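PDB 4TKZ: PTS EIIA type-4 domain-containing protein from Streptococcus agalactiae NEM316, which probably relays phosphoryl groups as the EIIA component of a mannose-type sugar phosphotransferase system. Local coordinates for residues V72-S77 and I85-G90; L96-L101 and I117-E122; I33-G38 and G66-N71. All blocks are in the same frame, centred on the assembly; numbering follows the deposited sequence.

In the fold
The fold is a parallel four-stranded sheet with the strand order 30-35, 3-9, 57-62, 84-89, flanked by helices. Interactions 1 and 3 involve its strands, and interaction 2 joins two helices. Interactions 1 and 3 share helix 68-76, and their centres are 12 Å apart. They touch where F70 CD1 lies 3.8 Å from V87 CG1. Interaction 3 sits beside H9, at the C-terminal ends of the parallel strands, where mannose-type EIIA relatives carry their phosphorylated histidine. Interaction 2 has its centre 17 Å from that of interaction 1, and L88 CD1 meets I117 CD1 at 3.6 Å. Its centre is 22 Å from that of interaction 3. Each contact reaches the second subunit.

Interaction 1 of 3, residues V72-S77 and I85-G90; sequences VSSALS and IKVLSG
V87 points its two methyls at one turn of helix 68-76. With CG1 anti to the backbone N (chi1 -180°), V87 CG1 lies 3.6 Å from S74 OG and also meets S73 CB. CG2, the other branch, meets the backbone instead, at S73 O, and also reaches S77 CB. One valine thus packs against three serines. Two residues earlier, I85 offers its CG2 branch to S77 CB at 3.7 Å. Helix and strand run nearly antiparallel, at 156°, with their axes 8.3 Å apart. This is the return from helix to strand in the beta-alpha-beta unit formed by strand 57-62, helix 68-76 and strand 84-89. S77 turns its OG back to S74 O, with the donor tilted 27° from the carbonyl plane. S77 CB makes the closer contacts, with I85 CG2 and V87 CG2. F127 of the second subunit packs on S74 and S77. A water joins S77 O (2.9 Å) to I85 N (3.0 Å). S73 OG and S74 OG bond to P69 O and F70 O. All three hydroxyls therefore bond to carbonyls earlier in their own segment or just before it, and the direct contact with the strand is van der Waals packing.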
loop_
_atom_site.group_PDB
_atom_site.type_symbol
_atom_site.label_atom_id
_atom_site.label_comp_id
_atom_site.label_asym_id
_atom_site.label_seq_id
_atom_site.Cartn_x
_atom_site.Cartn_y
_atom_site.Cartn_z
ATOM N N VAL A 72 -0.550 -17.041 -6.218
ATOM C CA VAL A 72 0.488 -17.469 -7.153
ATOM C C VAL A 72 1.872 -17.422 -6.516
ATOM O O VAL A 72 2.669 -18.330 -6.707
ATOM C CB VAL A 72 0.488 -16.608 -8.431
ATOM C CG1 VAL A 72 1.786 -16.775 -9.200
ATOM C CG2 VAL A 72 -0.692 -16.955 -9.314
ATOM N N SER A 73 2.165 -16.353 -5.773
ATOM C CA SER A 73 3.477 -16.227 -5.158
ATOM C C SER A 73 3.717 -17.296 -4.090
ATOM O O SER A 73 4.802 -17.885 -4.021
ATOM C CB SER A 73 3.658 -14.824 -4.569
ATOM O OG SER A 73 3.477 -13.852 -5.582
ATOM N N SER A 74 2.705 -17.534 -3.259
ATOM C CA SER A 74 2.795 -18.509 -2.186
ATOM C C SER A 74 3.010 -19.919 -2.728
ATOM O O SER A 74 3.817 -20.675 -2.187
ATOM C CB SER A 74 1.523 -18.484 -1.338
ATOM O OG SER A 74 1.444 -17.284 -0.592
ATOM N N ALA A 75 2.286 -20.253 -3.793
ATOM C CA ALA A 75 2.349 -21.589 -4.405
ATOM C C ALA A 75 3.726 -21.872 -4.976
ATOM O O ALA A 75 4.223 -23.002 -4.914
ATOM C CB ALA A 75 1.303 -21.717 -5.499
ATOM N N LEU A 76 4.333 -20.844 -5.554
ATOM C CA LEU A 76 5.631 -20.986 -6.179
ATOM C C LEU A 76 6.741 -21.014 -5.138
ATOM O O LEU A 76 7.783 -21.622 -5.364
ATOM C CB LEU A 76 5.863 -19.861 -7.184
ATOM C CG LEU A 76 6.987 -20.099 -8.188
ATOM C CD1 LEU A 76 6.671 -21.305 -9.083
ATOM C CD2 LEU A 76 7.226 -18.845 -9.023
ATOM N N SER A 77 6.519 -20.362 -3.994
ATOM C CA SER A 77 7.554 -20.236 -2.968
ATOM C C SER A 77 7.978 -21.570 -2.347
ATOM O O SER A 77 9.002 -21.638 -1.677
ATOM C CB SER A 77 7.089 -19.312 -1.844
ATOM O OG SER A 77 6.114 -19.966 -1.052
ATOM N N ILE A 85 12.255 -18.053 -0.437
ATOM C CA ILE A 85 11.268 -17.100 -0.931
ATOM C C ILE A 85 10.248 -16.801 0.157
ATOM O O ILE A 85 9.496 -17.683 0.569
ATOM C CB ILE A 85 10.552 -17.621 -2.187
ATOM C CG1 ILE A 85 11.568 -17.915 -3.296
ATOM C CG2 ILE A 85 9.515 -16.615 -2.669
ATOM C CD1 ILE A 85 11.011 -18.719 -4.478
ATOM N N LYS A 86 10.243 -15.558 0.639
ATOM C CA LYS A 86 9.247 -15.122 1.605
ATOM C C LYS A 86 8.140 -14.365 0.880
ATOM O O LYS A 86 8.409 -13.543 0.001
ATOM C CB LYS A 86 9.898 -14.220 2.666
ATOM C CG LYS A 86 10.786 -14.974 3.654
ATOM C CD LYS A 86 9.946 -15.867 4.564
ATOM C CE LYS A 86 10.734 -16.320 5.790
ATOM N NZ LYS A 86 10.141 -17.517 6.458
ATOM N N VAL A 87 6.896 -14.644 1.252
ATOM C CA VAL A 87 5.743 -14.017 0.614
ATOM C C VAL A 87 4.900 -13.299 1.655
ATOM O O VAL A 87 4.332 -13.935 2.554
ATOM C CB VAL A 87 4.868 -15.066 -0.098
ATOM C CG1 VAL A 87 3.666 -14.405 -0.767
ATOM C CG2 VAL A 87 5.705 -15.849 -1.122
ATOM N N LEU A 88 4.819 -11.972 1.545
ATOM C CA LEU A 88 3.979 -11.195 2.454
ATOM C C LEU A 88 2.759 -10.628 1.728
ATOM O O LEU A 88 2.829 -10.313 0.538
ATOM C CB LEU A 88 4.763 -10.028 3.083
ATOM C CG LEU A 88 6.127 -10.297 3.711
ATOM C CD1 LEU A 88 6.630 -9.040 4.458
ATOM C CD2 LEU A 88 6.056 -11.492 4.648
ATOM N N SER A 89 1.640 -10.517 2.446
ATOM C CA SER A 89 0.507 -9.708 1.998
ATOM C C SER A 89 0.488 -8.416 2.821
ATOM O O SER A 89 1.265 -8.278 3.769
ATOM C CB SER A 89 -0.808 -10.449 2.180
ATOM O OG SER A 89 -1.039 -10.745 3.543
ATOM N N GLY A 90 -0.391 -7.482 2.455
ATOM C CA GLY A 90 -0.597 -6.260 3.228
ATOM C C GLY A 90 0.329 -5.123 2.851
ATOM O O GLY A 90 0.534 -4.201 3.636
HETATM O O HOH W 1 11.124 -20.770 0.144
#

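Interaction 2 of 3, residues L96-L101 and I117-E122; sequences LMEAVL and ITSSHE
S119 of helix 110-122 faces E98 of helix 93-102, and their CA atoms lie 6.7 Å apart. The walk along 117-122 begins with I117, which turns from E98 and packs on L88 of strand 84-89. Its carbonyl O accepts the backbone N of H121, one turn further on. T118 follows on the exposed side of the helix. S119 then makes the contact. S119 CB lies 3.9 Å from E98 CB and 3.8 Å from E98 CG. The first torsion of E98 (chi1 -166°) sets CG opposite its own N, and a bend at chi2 (66°) turns the carboxylate toward S119, though its exact place is doubtful. The modelled gap of 2.2 Å between E98 OE1 and S119 OG is too short to be real, so the detail of this polar pair is doubtful too. S119 OG also has a weak bond to K115 O, and E98 OE2 bonds to S102 OG. Both helices follow strand 84-89, the last of the four-stranded parallel sheet, and E98 with S119 is one small surface contact between them, beside A99 on V116. A bound glycerol, probably from the crystallisation liquor, lies about 3 Å from the E98 side chain. After the buried S120, H121 meets H121 of the second subunit, ring to ring with nearly parallel planes, and an ND1-to-ND1 hydrogen bond joins them. At the last position, E122 N bonds to T118 O.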
loop_
_atom_site.group_PDB
_atom_site.type_symbol
_atom_site.label_atom_id
_atom_site.label_comp_id
_atom_site.label_asym_id
_atom_site.label_seq_id
_atom_site.Cartn_x
_atom_site.Cartn_y
_atom_site.Cartn_z
ATOM N N LEU A 96 7.704 -1.672 2.073
ATOM C CA LEU A 96 8.665 -1.530 0.977
ATOM C C LEU A 96 9.926 -0.790 1.397
ATOM O O LEU A 96 11.044 -1.215 1.091
ATOM C CB LEU A 96 8.019 -0.809 -0.213
ATOM C CG LEU A 96 8.900 -0.637 -1.448
ATOM C CD1 LEU A 96 9.537 -1.970 -1.903
ATOM C CD2 LEU A 96 8.067 -0.031 -2.571
ATOM N N MET A 97 9.756 0.328 2.092
ATOM C CA MET A 97 10.918 1.106 2.495
ATOM C C MET A 97 11.809 0.300 3.443
ATOM O O MET A 97 13.034 0.326 3.329
ATOM C CB MET A 97 10.491 2.434 3.125
ATOM C CG MET A 97 9.813 3.422 2.158
ATOM S SD MET A 97 10.737 3.771 0.640
ATOM C CE MET A 97 12.271 4.393 1.339
ATOM N N GLU A 98 11.197 -0.441 4.358
ATOM C CA GLU A 98 11.979 -1.230 5.311
ATOM C C GLU A 98 12.798 -2.304 4.608
ATOM O O GLU A 98 13.975 -2.507 4.919
ATOM C CB GLU A 98 11.078 -1.890 6.357
ATOM C CG GLU A 98 11.871 -2.431 7.557
ATOM C CD GLU A 98 12.527 -1.306 8.358
ATOM O OE1 GLU A 98 11.816 -0.650 9.134
ATOM O OE2 GLU A 98 13.747 -1.078 8.209
ATOM N N ALA A 99 12.175 -2.994 3.660
ATOM C CA ALA A 99 12.876 -4.049 2.939
ATOM C C ALA A 99 14.081 -3.461 2.208
ATOM O O ALA A 99 15.193 -4.004 2.273
ATOM C CB ALA A 99 11.939 -4.761 1.970
ATOM N N VAL A 100 13.858 -2.335 1.535
ATOM C CA VAL A 100 14.907 -1.679 0.765
ATOM C C VAL A 100 16.028 -1.167 1.669
ATOM O O VAL A 100 17.209 -1.413 1.423
ATOM C CB VAL A 100 14.333 -0.512 -0.052
ATOM C CG1 VAL A 100 15.459 0.379 -0.598
ATOM C CG2 VAL A 100 13.441 -1.031 -1.179
ATOM N N LEU A 101 15.658 -0.465 2.729
ATOM C CA LEU A 101 16.671 0.157 3.579
ATOM C C LEU A 101 17.392 -0.814 4.523
ATOM O O LEU A 101 18.475 -0.508 5.020
ATOM C CB LEU A 101 16.069 1.326 4.358
ATOM C CG LEU A 101 15.632 2.515 3.502
ATOM C CD1 LEU A 101 14.807 3.487 4.332
ATOM C CD2 LEU A 101 16.843 3.217 2.883
ATOM N N ILE A 117 7.851 -6.825 8.713
ATOM C CA ILE A 117 6.506 -6.993 9.253
ATOM C C ILE A 117 6.228 -5.976 10.349
ATOM O O ILE A 117 5.170 -5.328 10.385
ATOM C CB ILE A 117 6.346 -8.397 9.867
ATOM C CG1 ILE A 117 6.399 -9.472 8.784
ATOM C CG2 ILE A 117 5.042 -8.487 10.655
ATOM C CD1 ILE A 117 5.324 -9.328 7.751
ATOM N N THR A 118 7.184 -5.861 11.259
ATOM C CA THR A 118 7.073 -4.928 12.372
ATOM C C THR A 118 6.842 -3.517 11.857
ATOM O O THR A 118 5.913 -2.833 12.302
ATOM C CB THR A 118 8.344 -4.959 13.235
ATOM O OG1 THR A 118 8.467 -6.249 13.851
ATOM C CG2 THR A 118 8.303 -3.869 14.304
ATOM N N SER A 119 7.677 -3.084 10.914
ATOM C CA SER A 119 7.567 -1.731 10.375
ATOM C C SER A 119 6.240 -1.525 9.647
ATOM O O SER A 119 5.663 -0.441 9.709
ATOM C CB SER A 119 8.748 -1.412 9.453
ATOM O OG SER A 119 9.942 -1.217 10.197
ATOM N N SER A 120 5.765 -2.567 8.963
ATOM C CA SER A 120 4.508 -2.502 8.224
ATOM C C SER A 120 3.360 -2.168 9.162
ATOM O O SER A 120 2.518 -1.308 8.871
ATOM C CB SER A 120 4.234 -3.832 7.492
ATOM O OG SER A 120 5.325 -4.184 6.672
ATOM N N HIS A 121 3.350 -2.833 10.309
ATOM C CA HIS A 121 2.335 -2.621 11.326
ATOM C C HIS A 121 2.508 -1.261 12.000
ATOM O O HIS A 121 1.534 -0.543 12.225
ATOM C CB HIS A 121 2.431 -3.719 12.385
ATOM C CG HIS A 121 1.822 -5.017 11.965
ATOM N ND1 HIS A 121 0.464 -5.177 11.803
ATOM C CD2 HIS A 121 2.378 -6.222 11.695
ATOM C CE1 HIS A 121 0.209 -6.424 11.443
ATOM N NE2 HIS A 121 1.355 -7.077 11.362
ATOM N N GLU A 122 3.748 -0.918 12.327
ATOM C CA GLU A 122 4.024 0.333 13.016
ATOM C C GLU A 122 3.693 1.541 12.150
ATOM O O GLU A 122 3.512 2.649 12.658
ATOM C CB GLU A 122 5.488 0.377 13.477
ATOM C CG GLU A 122 5.806 -0.629 14.573
ATOM C CD GLU A 122 7.257 -0.614 14.992
ATOM O OE1 GLU A 122 8.127 -0.417 14.120
ATOM O OE2 GLU A 122 7.526 -0.806 16.197
#

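Interaction 3 of 3, residues I33-G38 and G66-N71; sequences INFIAG and GGTPFN
F35 and P69 bring strand 30-35 and the start of helix 68-76 together, with their CA atoms 7.3 Å apart. The contact lies at the C-terminal ends of the parallel strands of this alpha/beta fold, where strand 30-35 gives way to a loop and helix 68-76 begins. F35 is the centre of an inverse gamma turn. G67 holds the N-cap position, and its carbonyl O accepts N71 N at 2.8 Å in the first turn of the helix. The F35 side chain spans from strand to helix. A fully extended first torsion (chi1 -178°) swings the ring out from the strand to the helix start. T68 lies across the ring. Its methyl CG2 sits over one face in a CH-pi contact, 4.2 Å from the centroid and 28° off the ring normal. T68 CB lies 3.6 Å from F35 CE2. T68 holds CG2 opposite its own N, and this brings the methyl over the ring. F35 also meets the ring of H9 and touches V44 of helix 41-52. P69 packs on V7, H9 and D63. The contact is mainly apolar and CH-pi, without a hydrogen bond between the segments. Next to T68, the pyrrolidine of P69 crosses the phenyl group at about a right angle, and P69 CD reaches F35 CD2 obliquely at 3.9 Å.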
loop_
_atom_site.group_PDB
_atom_site.type_symbol
_atom_site.label_atom_id
_atom_site.label_comp_id
_atom_site.label_asym_id
_atom_site.label_seq_id
_atom_site.Cartn_x
_atom_site.Cartn_y
_atom_site.Cartn_z
ATOM N N ILE A 33 5.573 -6.675 -10.762
ATOM C CA ILE A 33 4.741 -7.397 -11.701
ATOM C C ILE A 33 3.321 -6.856 -11.581
ATOM O O ILE A 33 2.635 -7.093 -10.583
ATOM C CB ILE A 33 4.786 -8.920 -11.427
ATOM C CG1 ILE A 33 6.223 -9.426 -11.573
ATOM C CG2 ILE A 33 3.873 -9.651 -12.370
ATOM C CD1 ILE A 33 6.409 -10.917 -11.291
ATOM N N ASN A 34 2.887 -6.126 -12.603
ATOM C CA ASN A 34 1.556 -5.543 -12.606
ATOM C C ASN A 34 0.494 -6.533 -13.077
ATOM O O ASN A 34 0.468 -6.905 -14.248
ATOM C CB ASN A 34 1.529 -4.283 -13.482
ATOM C CG ASN A 34 2.513 -3.220 -13.016
ATOM O OD1 ASN A 34 2.247 -2.492 -12.062
ATOM N ND2 ASN A 34 3.645 -3.117 -13.700
ATOM N N PHE A 35 -0.375 -6.950 -12.160
ATOM C CA PHE A 35 -1.460 -7.873 -12.479
ATOM C C PHE A 35 -2.637 -7.081 -13.025
ATOM O O PHE A 35 -3.565 -6.737 -12.291
ATOM C CB PHE A 35 -1.878 -8.658 -11.234
ATOM C CG PHE A 35 -2.970 -9.668 -11.479
ATOM C CD1 PHE A 35 -2.944 -10.487 -12.605
ATOM C CD2 PHE A 35 -4.008 -9.816 -10.570
ATOM C CE1 PHE A 35 -3.942 -11.432 -12.828
ATOM C CE2 PHE A 35 -5.015 -10.757 -10.776
ATOM C CZ PHE A 35 -4.984 -11.570 -11.916
ATOM N N ILE A 36 -2.594 -6.803 -14.323
ATOM C CA ILE A 36 -3.565 -5.904 -14.937
ATOM C C ILE A 36 -4.731 -6.670 -15.550
ATOM O O ILE A 36 -4.681 -7.895 -15.699
ATOM C CB ILE A 36 -2.904 -5.028 -16.019
ATOM C CG1 ILE A 36 -2.412 -5.900 -17.176
ATOM C CG2 ILE A 36 -1.750 -4.210 -15.430
ATOM C CD1 ILE A 36 -1.884 -5.117 -18.347
ATOM N N ALA A 37 -5.789 -5.944 -15.897
ATOM C CA ALA A 37 -6.946 -6.545 -16.542
ATOM C C ALA A 37 -6.515 -7.234 -17.822
ATOM O O ALA A 37 -5.779 -6.663 -18.629
ATOM C CB ALA A 37 -8.001 -5.501 -16.841
ATOM N N GLY A 38 -6.970 -8.469 -17.990
ATOM C CA GLY A 38 -6.623 -9.265 -19.150
ATOM C C GLY A 38 -5.646 -10.369 -18.804
ATOM O O GLY A 38 -5.568 -11.377 -19.507
ATOM N N GLY A 66 -4.996 -13.712 -0.064
ATOM C CA GLY A 66 -5.992 -14.525 -0.737
ATOM C C GLY A 66 -6.246 -14.096 -2.164
ATOM O O GLY A 66 -7.029 -14.728 -2.870
ATOM N N GLY A 67 -5.586 -13.022 -2.597
ATOM C CA GLY A 67 -5.687 -12.598 -3.983
ATOM C C GLY A 67 -4.747 -13.370 -4.901
ATOM O O GLY A 67 -3.884 -14.111 -4.443
ATOM N N THR A 68 -4.913 -13.193 -6.206
ATOM C CA THR A 68 -4.085 -13.906 -7.191
ATOM C C THR A 68 -2.577 -13.678 -7.015
ATOM O O THR A 68 -1.816 -14.642 -6.983
ATOM C CB THR A 68 -4.552 -13.632 -8.636
ATOM O OG1 THR A 68 -5.856 -14.195 -8.807
ATOM C CG2 THR A 68 -3.597 -14.249 -9.672
ATOM N N PRO A 69 -2.134 -12.409 -6.880
ATOM C CA PRO A 69 -0.703 -12.211 -6.632
ATOM C C PRO A 69 -0.179 -12.975 -5.423
ATOM O O PRO A 69 0.923 -13.531 -5.494
ATOM C CB PRO A 69 -0.611 -10.699 -6.358
ATOM C CG PRO A 69 -1.698 -10.119 -7.171
ATOM C CD PRO A 69 -2.828 -11.124 -7.085
ATOM N N PHE A 70 -0.931 -12.987 -4.325
ATOM C CA PHE A 70 -0.468 -13.668 -3.127
ATOM C C PHE A 70 -0.519 -15.181 -3.370
ATOM O O PHE A 70 0.440 -15.905 -3.078
ATOM C CB PHE A 70 -1.342 -13.303 -1.932
ATOM C CG PHE A 70 -0.988 -14.040 -0.676
ATOM C CD1 PHE A 70 0.034 -13.589 0.151
ATOM C CD2 PHE A 70 -1.677 -15.196 -0.326
ATOM C CE1 PHE A 70 0.363 -14.281 1.310
ATOM C CE2 PHE A 70 -1.363 -15.889 0.828
ATOM C CZ PHE A 70 -0.344 -15.441 1.644
ATOM N N ASN A 71 -1.635 -15.648 -3.912
ATOM C CA ASN A 71 -1.819 -17.087 -4.146
ATOM C C ASN A 71 -0.774 -17.696 -5.084
ATOM O O ASN A 71 -0.186 -18.748 -4.792
ATOM C CB ASN A 71 -3.230 -17.365 -4.686
ATOM C CG ASN A 71 -4.322 -17.107 -3.654
ATOM O OD1 ASN A 71 -4.060 -16.963 -2.458
ATOM N ND2 ASN A 71 -5.565 -17.045 -4.125
#